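Local coordinates for periplasmic cell division protein (SufI) (Aquifex aeolicus, PDB 6SYY) that is a multicopper oxidase, binding four copper ions and probably oxidising its substrates at the expense of dioxygen, at residues Q396-G401 with F407-E412; V429-N434 with V493-P498. All coordinates share one frame; numbering follows the deposited sequence.

Interaction 1: Q396-G401 with F407-E412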
ATOM      1  N   GLN A 396       2.300  -8.853 -22.682  1.00 33.86           N
ATOM      2  CA  GLN A 396       3.601  -8.289 -22.352  1.00 28.80           C
ATOM      3  C   GLN A 396       4.201  -9.176 -21.270  1.00 42.85           C
ATOM      4  O   GLN A 396       3.707  -9.193 -20.137  1.00 52.78           O
ATOM      5  CB  GLN A 396       3.463  -6.841 -21.881  1.00 32.37           C
ATOM      6  CG  GLN A 396       4.652  -5.964 -22.200  1.00 43.82           C
ATOM      7  CD  GLN A 396       4.901  -5.850 -23.688  1.00 35.43           C
ATOM      8  OE1 GLN A 396       4.170  -5.162 -24.403  1.00 43.04           O
ATOM      9  NE2 GLN A 396       5.939  -6.528 -24.166  1.00 83.43           N
ATOM     10  N   ARG A 397       5.242  -9.931 -21.615  1.00 50.10           N
ATOM     11  CA  ARG A 397       5.872 -10.834 -20.659  1.00 29.31           C
ATOM     12  C   ARG A 397       6.980 -10.102 -19.915  1.00 48.35           C
ATOM     13  O   ARG A 397       7.924  -9.594 -20.531  1.00 46.47           O
ATOM     14  CB  ARG A 397       6.430 -12.081 -21.340  1.00 30.90           C
ATOM     15  CG  ARG A 397       7.188 -12.977 -20.374  1.00 36.91           C
ATOM     16  CD  ARG A 397       7.469 -14.321 -20.988  1.00 35.15           C
ATOM     17  NE  ARG A 397       8.178 -14.192 -22.255  1.00 63.79           N
ATOM     18  CZ  ARG A 397       8.293 -15.176 -23.138  1.00 56.77           C
ATOM     19  NH1 ARG A 397       7.737 -16.353 -22.887  1.00 55.77           N
ATOM     20  NH2 ARG A 397       8.957 -14.982 -24.271  1.00 50.82           N
ATOM     21  N   ILE A 398       6.861 -10.066 -18.594  1.00 30.10           N
ATOM     22  CA  ILE A 398       7.789  -9.371 -17.712  1.00 27.07           C
ATOM     23  C   ILE A 398       8.516 -10.435 -16.904  1.00 43.69           C
ATOM     24  O   ILE A 398       7.944 -11.026 -15.980  1.00 29.94           O
ATOM     25  CB  ILE A 398       7.059  -8.376 -16.798  1.00 22.35           C
ATOM     26  CG1 ILE A 398       6.309  -7.340 -17.633  1.00 30.14           C
ATOM     27  CG2 ILE A 398       8.034  -7.708 -15.846  1.00 22.01           C
ATOM     28  CD1 ILE A 398       7.187  -6.589 -18.597  1.00 38.14           C
ATOM     29  N   THR A 399       9.771 -10.693 -17.245  1.00 45.08           N
ATOM     30  CA  THR A 399      10.551 -11.730 -16.586  1.00 26.88           C
ATOM     31  C   THR A 399      11.400 -11.108 -15.486  1.00 51.46           C
ATOM     32  O   THR A 399      12.200 -10.200 -15.744  1.00 29.54           O
ATOM     33  CB  THR A 399      11.435 -12.473 -17.580  1.00 29.63           C
ATOM     34  OG1 THR A 399      10.608 -13.119 -18.556  1.00 42.03           O
ATOM     35  CG2 THR A 399      12.266 -13.512 -16.852  1.00 30.65           C
ATOM     36  N   LEU A 400      11.219 -11.600 -14.263  1.00 27.46           N
ATOM     37  CA  LEU A 400      12.009 -11.172 -13.115  1.00 29.82           C
ATOM     38  C   LEU A 400      13.210 -12.101 -12.994  1.00 43.67           C
ATOM     39  O   LEU A 400      13.064 -13.271 -12.625  1.00 36.62           O
ATOM     40  CB  LEU A 400      11.176 -11.195 -11.836  1.00 24.07           C
ATOM     41  CG  LEU A 400       9.744 -10.664 -11.902  1.00 27.92           C
ATOM     42  CD1 LEU A 400       9.094 -10.718 -10.525  1.00 30.10           C
ATOM     43  CD2 LEU A 400       9.714  -9.255 -12.465  1.00 27.86           C
ATOM     44  N   GLY A 401      14.396 -11.587 -13.311  1.00 31.26           N
ATOM     45  CA  GLY A 401      15.624 -12.329 -13.158  1.00 37.85           C
ATOM     46  C   GLY A 401      16.527 -11.681 -12.126  1.00 31.68           C
ATOM     47  O   GLY A 401      16.167 -10.698 -11.474  1.00 34.49           O
ATOM     48  N   PHE A 407      18.579  -7.747  -9.028  1.00 32.04           N
ATOM     49  CA  PHE A 407      17.320  -8.185  -9.616  1.00 32.82           C
ATOM     50  C   PHE A 407      17.007  -7.392 -10.876  1.00 26.41           C
ATOM     51  O   PHE A 407      17.182  -6.170 -10.916  1.00 32.28           O
ATOM     52  CB  PHE A 407      16.177  -8.038  -8.617  1.00 33.69           C
ATOM     53  CG  PHE A 407      16.209  -9.041  -7.505  1.00 29.55           C
ATOM     54  CD1 PHE A 407      16.172 -10.399  -7.781  1.00 32.59           C
ATOM     55  CD2 PHE A 407      16.258  -8.630  -6.183  1.00 29.65           C
ATOM     56  CE1 PHE A 407      16.197 -11.330  -6.757  1.00 34.56           C
ATOM     57  CE2 PHE A 407      16.287  -9.553  -5.154  1.00 38.07           C
ATOM     58  CZ  PHE A 407      16.253 -10.904  -5.441  1.00 44.84           C
ATOM     59  N   THR A 408      16.532  -8.093 -11.906  1.00 36.13           N
ATOM     60  CA  THR A 408      16.298  -7.502 -13.215  1.00 26.49           C
ATOM     61  C   THR A 408      14.840  -7.644 -13.626  1.00 34.07           C
ATOM     62  O   THR A 408      14.115  -8.530 -13.162  1.00 30.18           O
ATOM     63  CB  THR A 408      17.176  -8.147 -14.296  1.00 35.75           C
ATOM     64  OG1 THR A 408      16.819  -9.531 -14.442  1.00 38.41           O
ATOM     65  CG2 THR A 408      18.647  -8.024 -13.935  1.00 25.59           C
ATOM     66  N   ILE A 409      14.432  -6.756 -14.525  1.00 27.69           N
ATOM     67  CA  ILE A 409      13.134  -6.806 -15.180  1.00 22.82           C
ATOM     68  C   ILE A 409      13.419  -6.854 -16.674  1.00 33.00           C
ATOM     69  O   ILE A 409      13.898  -5.869 -17.250  1.00 24.99           O
ATOM     70  CB  ILE A 409      12.255  -5.601 -14.819  1.00 21.74           C
ATOM     71  CG1 ILE A 409      11.993  -5.558 -13.313  1.00 24.82           C
ATOM     72  CG2 ILE A 409      10.945  -5.652 -15.575  1.00 25.79           C
ATOM     73  CD1 ILE A 409      11.297  -4.291 -12.853  1.00 20.20           C
ATOM     74  N   ASN A 410      13.145  -7.998 -17.298  1.00 32.98           N
ATOM     75  CA  ASN A 410      13.453  -8.218 -18.708  1.00 27.90           C
ATOM     76  C   ASN A 410      14.912  -7.879 -19.004  1.00 60.01           C
ATOM     77  O   ASN A 410      15.241  -7.196 -19.979  1.00 33.58           O
ATOM     78  CB  ASN A 410      12.501  -7.427 -19.606  1.00 28.99           C
ATOM     79  CG  ASN A 410      11.144  -8.097 -19.745  1.00 30.43           C
ATOM     80  OD1 ASN A 410      10.913  -9.171 -19.194  1.00 39.70           O
ATOM     81  ND2 ASN A 410      10.241  -7.463 -20.481  1.00 38.72           N
ATOM     82  N   GLY A 411      15.797  -8.362 -18.131  1.00 29.15           N
ATOM     83  CA  GLY A 411      17.226  -8.164 -18.292  1.00 40.09           C
ATOM     84  C   GLY A 411      17.739  -6.778 -17.969  1.00 33.34           C
ATOM     85  O   GLY A 411      18.935  -6.524 -18.135  1.00 42.39           O
ATOM     86  N   GLU A 412      16.884  -5.876 -17.495  1.00 33.81           N
ATOM     87  CA  GLU A 412      17.252  -4.482 -17.313  1.00 25.46           C
ATOM     88  C   GLU A 412      17.001  -4.031 -15.880  1.00 36.24           C
ATOM     89  O   GLU A 412      16.130  -4.562 -15.183  1.00 31.22           O
ATOM     90  CB  GLU A 412      16.470  -3.582 -18.274  1.00 27.58           C
ATOM     91  CG  GLU A 412      16.612  -3.977 -19.726  1.00 58.21           C
ATOM     92  CD  GLU A 412      16.275  -2.845 -20.671  1.00 46.16           C
ATOM     93  OE1 GLU A 412      15.212  -2.218 -20.485  1.00 36.07           O
ATOM     94  OE2 GLU A 412      17.075  -2.578 -21.594  1.00 61.65           O
TER
HETATM   95  O   HOH W   1      14.780 -10.158 -16.208  1.00 25.53           O
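Asn410 reaches across from the loop that follows strand 407-409 and lays its amide along the backbone of strand 394-402. With CG anti to its own carbonyl carbon (chi1 -79°), the amide lies beside the strand and grips two peptide groups at once. Thr399 N gives a nearly straight bond of 2.7 Å to Asn410 OD1, tilted somewhat from the carbonyl plane, while Asn410 ND2 donates to Arg397 O at 3.1 Å within the plane of its own amide. Asn410 N adds a third bond, to Thr399 O. An alanine here would probably leave Thr399 N and Arg397 O without these side-chain mates. Further along, Gly401 and Thr408 form an antiparallel hydrogen-bonded pair, Thr408 N meeting Gly401 O at 2.7 Å. A water beside them joins Thr399 O, Thr408 OG1 and Gly411 N. On the other face Ile398 and Ile409 meet obliquely, CG2 to CG2, at 3.6 Å, and Leu400, paired with Ile409 in a non-hydrogen-bonded position, brings CD2 to 4.4 Å from Ile409 CG1 on the same face. Phe407 offers its ring edge to Gly401 O, and its ring also meets His451 and His514, two copper ligands. This is a beta hairpin at the edge of a cupredoxin-like sheet, its short strand leading into a type I' turn over Ile409-Glu412.

Interaction 2: V429-N434 with V493-P498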
ATOM      1  N   VAL A 429      11.551   3.544 -22.279  1.00 34.87           N
ATOM      2  CA  VAL A 429      10.427   2.787 -21.746  1.00 26.97           C
ATOM      3  C   VAL A 429      10.647   1.322 -22.085  1.00 25.27           C
ATOM      4  O   VAL A 429      11.170   0.994 -23.157  1.00 33.95           O
ATOM      5  CB  VAL A 429       9.069   3.276 -22.299  1.00 28.10           C
ATOM      6  CG1 VAL A 429       8.793   4.703 -21.849  1.00 26.31           C
ATOM      7  CG2 VAL A 429       9.027   3.167 -23.821  1.00 29.35           C
ATOM      8  N   LEU A 430      10.264   0.438 -21.160  1.00 36.79           N
ATOM      9  CA  LEU A 430      10.377  -0.989 -21.427  1.00 27.62           C
ATOM     10  C   LEU A 430       9.443  -1.405 -22.555  1.00 26.37           C
ATOM     11  O   LEU A 430       9.821  -2.200 -23.422  1.00 28.17           O
ATOM     12  CB  LEU A 430      10.074  -1.787 -20.162  1.00 23.10           C
ATOM     13  CG  LEU A 430      10.320  -3.291 -20.294  1.00 25.40           C
ATOM     14  CD1 LEU A 430      11.801  -3.565 -20.522  1.00 33.85           C
ATOM     15  CD2 LEU A 430       9.800  -4.053 -19.076  1.00 28.33           C
ATOM     16  N   PHE A 431       8.224  -0.877 -22.556  1.00 32.30           N
ATOM     17  CA  PHE A 431       7.269  -1.143 -23.615  1.00 27.66           C
ATOM     18  C   PHE A 431       6.332   0.049 -23.710  1.00 30.16           C
ATOM     19  O   PHE A 431       6.246   0.873 -22.794  1.00 24.22           O
ATOM     20  CB  PHE A 431       6.483  -2.442 -23.372  1.00 31.69           C
ATOM     21  CG  PHE A 431       5.628  -2.414 -22.138  1.00 33.24           C
ATOM     22  CD1 PHE A 431       6.145  -2.802 -20.913  1.00 26.76           C
ATOM     23  CD2 PHE A 431       4.308  -2.000 -22.201  1.00 31.06           C
ATOM     24  CE1 PHE A 431       5.366  -2.772 -19.776  1.00 27.01           C
ATOM     25  CE2 PHE A 431       3.524  -1.965 -21.064  1.00 40.88           C
ATOM     26  CZ  PHE A 431       4.054  -2.354 -19.851  1.00 33.27           C
ATOM     27  N   GLU A 432       5.624   0.129 -24.831  1.00 34.46           N
ATOM     28  CA  GLU A 432       4.745   1.246 -25.128  1.00 25.93           C
ATOM     29  C   GLU A 432       3.396   0.713 -25.582  1.00 33.97           C
ATOM     30  O   GLU A 432       3.328  -0.291 -26.297  1.00 40.50           O
ATOM     31  CB  GLU A 432       5.361   2.145 -26.205  1.00 32.70           C
ATOM     32  CG  GLU A 432       4.534   3.353 -26.588  1.00 46.07           C
ATOM     33  CD  GLU A 432       5.263   4.251 -27.566  1.00 71.95           C
ATOM     34  OE1 GLU A 432       6.495   4.101 -27.701  1.00 52.32           O
ATOM     35  OE2 GLU A 432       4.608   5.101 -28.201  1.00 64.62           O
ATOM     36  N   GLN A 433       2.325   1.380 -25.157  1.00 38.46           N
ATOM     37  CA  GLN A 433       0.968   1.009 -25.528  1.00 45.97           C
ATOM     38  C   GLN A 433       0.210   2.244 -25.997  1.00 50.31           C
ATOM     39  O   GLN A 433       0.561   3.380 -25.668  1.00 38.64           O
ATOM     40  CB  GLN A 433       0.218   0.350 -24.356  1.00 26.80           C
ATOM     41  CG  GLN A 433       0.913  -0.867 -23.766  1.00 35.04           C
ATOM     42  CD  GLN A 433       0.977  -2.034 -24.734  1.00 38.41           C
ATOM     43  OE1 GLN A 433       0.249  -2.077 -25.726  1.00 39.26           O
ATOM     44  NE2 GLN A 433       1.854  -2.988 -24.447  1.00 38.76           N
ATOM     45  N   ASN A 434      -0.835   2.011 -26.782  1.00 29.54           N
ATOM     46  CA  ASN A 434      -1.746   3.074 -27.163  1.00 28.80           C
ATOM     47  C   ASN A 434      -2.837   3.218 -26.113  1.00 35.90           C
ATOM     48  O   ASN A 434      -3.209   2.250 -25.444  1.00 36.88           O
ATOM     49  CB  ASN A 434      -2.371   2.795 -28.527  1.00 30.35           C
ATOM     50  CG  ASN A 434      -1.407   3.025 -29.661  1.00 43.48           C
ATOM     51  OD1 ASN A 434      -0.585   3.939 -29.609  1.00 42.94           O
ATOM     52  ND2 ASN A 434      -1.496   2.196 -30.695  1.00 42.84           N
ATOM     53  N   VAL A 493      -4.708  -5.421 -17.725  1.00 26.72           N
ATOM     54  CA  VAL A 493      -4.695  -3.974 -17.526  1.00 26.05           C
ATOM     55  C   VAL A 493      -5.437  -3.320 -18.683  1.00 39.90           C
ATOM     56  O   VAL A 493      -5.069  -3.511 -19.850  1.00 32.67           O
ATOM     57  CB  VAL A 493      -3.267  -3.415 -17.427  1.00 30.75           C
ATOM     58  CG1 VAL A 493      -3.275  -2.074 -16.695  1.00 27.78           C
ATOM     59  CG2 VAL A 493      -2.342  -4.408 -16.743  1.00 23.21           C
ATOM     60  N   ASP A 494      -6.473  -2.550 -18.363  1.00 36.50           N
ATOM     61  CA  ASP A 494      -7.129  -1.685 -19.341  1.00 34.03           C
ATOM     62  C   ASP A 494      -6.451  -0.326 -19.252  1.00 25.30           C
ATOM     63  O   ASP A 494      -6.719   0.459 -18.338  1.00 32.76           O
ATOM     64  CB  ASP A 494      -8.627  -1.589 -19.078  1.00 25.54           C
ATOM     65  CG  ASP A 494      -9.345  -0.687 -20.077  1.00 36.99           C
ATOM     66  OD1 ASP A 494      -8.688  -0.155 -21.002  1.00 40.07           O
ATOM     67  OD2 ASP A 494     -10.573  -0.510 -19.939  1.00 78.00           O
ATOM     68  N   MET A 495      -5.572  -0.041 -20.208  1.00 36.12           N
ATOM     69  CA  MET A 495      -4.754   1.169 -20.164  1.00 34.79           C
ATOM     70  C   MET A 495      -5.453   2.321 -20.892  1.00 30.51           C
ATOM     71  O   MET A 495      -4.988   2.844 -21.906  1.00 37.80           O
ATOM     72  CB  MET A 495      -3.371   0.887 -20.739  1.00 23.28           C
ATOM     73  CG  MET A 495      -2.582  -0.136 -19.928  1.00 31.91           C
ATOM     74  SD  MET A 495      -0.854  -0.289 -20.428  1.00 36.81           S
ATOM     75  CE  MET A 495      -0.240  -1.380 -19.147  1.00 29.25           C
ATOM     76  N   SER A 496      -6.597   2.712 -20.337  1.00 28.11           N
ATOM     77  CA  SER A 496      -7.393   3.821 -20.842  1.00 36.09           C
ATOM     78  C   SER A 496      -7.275   5.000 -19.881  1.00 25.33           C
ATOM     79  O   SER A 496      -7.519   4.851 -18.679  1.00 38.02           O
ATOM     80  CB  SER A 496      -8.854   3.395 -21.012  1.00 26.58           C
ATOM     81  OG  SER A 496      -9.599   4.360 -21.731  1.00 82.30           O
ATOM     82  N   HIS A 497      -6.888   6.162 -20.404  1.00 38.29           N
ATOM     83  CA  HIS A 497      -6.697   7.351 -19.582  1.00 33.40           C
ATOM     84  C   HIS A 497      -7.320   8.562 -20.264  1.00 33.98           C
ATOM     85  O   HIS A 497      -7.349   8.640 -21.499  1.00 37.12           O
ATOM     86  CB  HIS A 497      -5.208   7.621 -19.304  1.00 40.33           C
ATOM     87  CG  HIS A 497      -4.423   8.026 -20.515  1.00 29.76           C
ATOM     88  ND1 HIS A 497      -4.431   9.312 -21.013  1.00 33.11           N
ATOM     89  CD2 HIS A 497      -3.599   7.317 -21.321  1.00 25.82           C
ATOM     90  CE1 HIS A 497      -3.649   9.376 -22.076  1.00 35.79           C
ATOM     91  NE2 HIS A 497      -3.132   8.179 -22.284  1.00 36.22           N
ATOM     92  N   PRO A 498      -7.817   9.525 -19.482  1.00 30.72           N
ATOM     93  CA  PRO A 498      -8.543  10.659 -20.070  1.00 36.52           C
ATOM     94  C   PRO A 498      -7.691  11.891 -20.340  1.00 35.20           C
ATOM     95  O   PRO A 498      -8.227  13.002 -20.415  1.00 42.81           O
ATOM     96  CB  PRO A 498      -9.597  10.962 -19.003  1.00 34.84           C
ATOM     97  CG  PRO A 498      -8.878  10.655 -17.723  1.00 33.24           C
ATOM     98  CD  PRO A 498      -7.977   9.473 -18.017  1.00 31.53           C
TER
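Gln433 and Met495 mark the closest backbone approach, their CA atoms 7.8 Å apart, too far for strand pairing, so no hydrogen bond crosses and the segments meet through side chains. Met495 does most of the reaching. Its CG is anti to the carbonyl carbon and the chain runs on extended (chi2 -171°), carrying sulfur and methyl across the gap between the two backbones. Met495 SD rests 3.8 Å from Gln433 CG and a little farther from Gln433 CB, the two chains meeting at a slant. Gln433 contributes its aliphatic part here, because the bend at chi2 (-66°) turns the amide away from the methionine and toward Gln396. Beyond the sulfur, Met495 CE arrives at the edge of the Phe431 ring, close to the ring plane, 4.3 Å from Phe431 CE2. The methyl therefore meets the rim of the ring, and the ring of Tyr523 also meets Phe431, its plane nearly parallel. Tyr523 also touches Met495, which places the methionine among residues of both sheets. Asn434 O comes within 4.0 Å of Met495 O, a contact of two acceptors without a bond, while the amide of Asn434 bonds to Asn526. Met495 is itself the centre of an inverse gamma turn. Strand 432-433 borders one sheet and strand 488-495 runs inside the other, so the buried contact is core packing between the two facing sheets of a Greek-key beta sandwich, as in the cupredoxin domains of multicopper oxidases.

In the fold
Interactions 1 and 2 follow one another along the chain, their centres about 18 Å apart, and illustrate how a cupredoxin-like domain is held both within a sheet and between sheets. Strand 394-402 is their common ground: Gln396 CG packs on Phe431 CG at 3.7 Å, and Ile398 CD1 meets Leu430 CD2 at the same distance. Their relation to copper differs. In interaction 1 the side chain of Phe407 lies about 5 Å from a bound copper ion, beside the site formed by His451, Cys509 and His514. Interaction 2 stands farther off, the side chain of Met495 being about 14 Å from a copper ion.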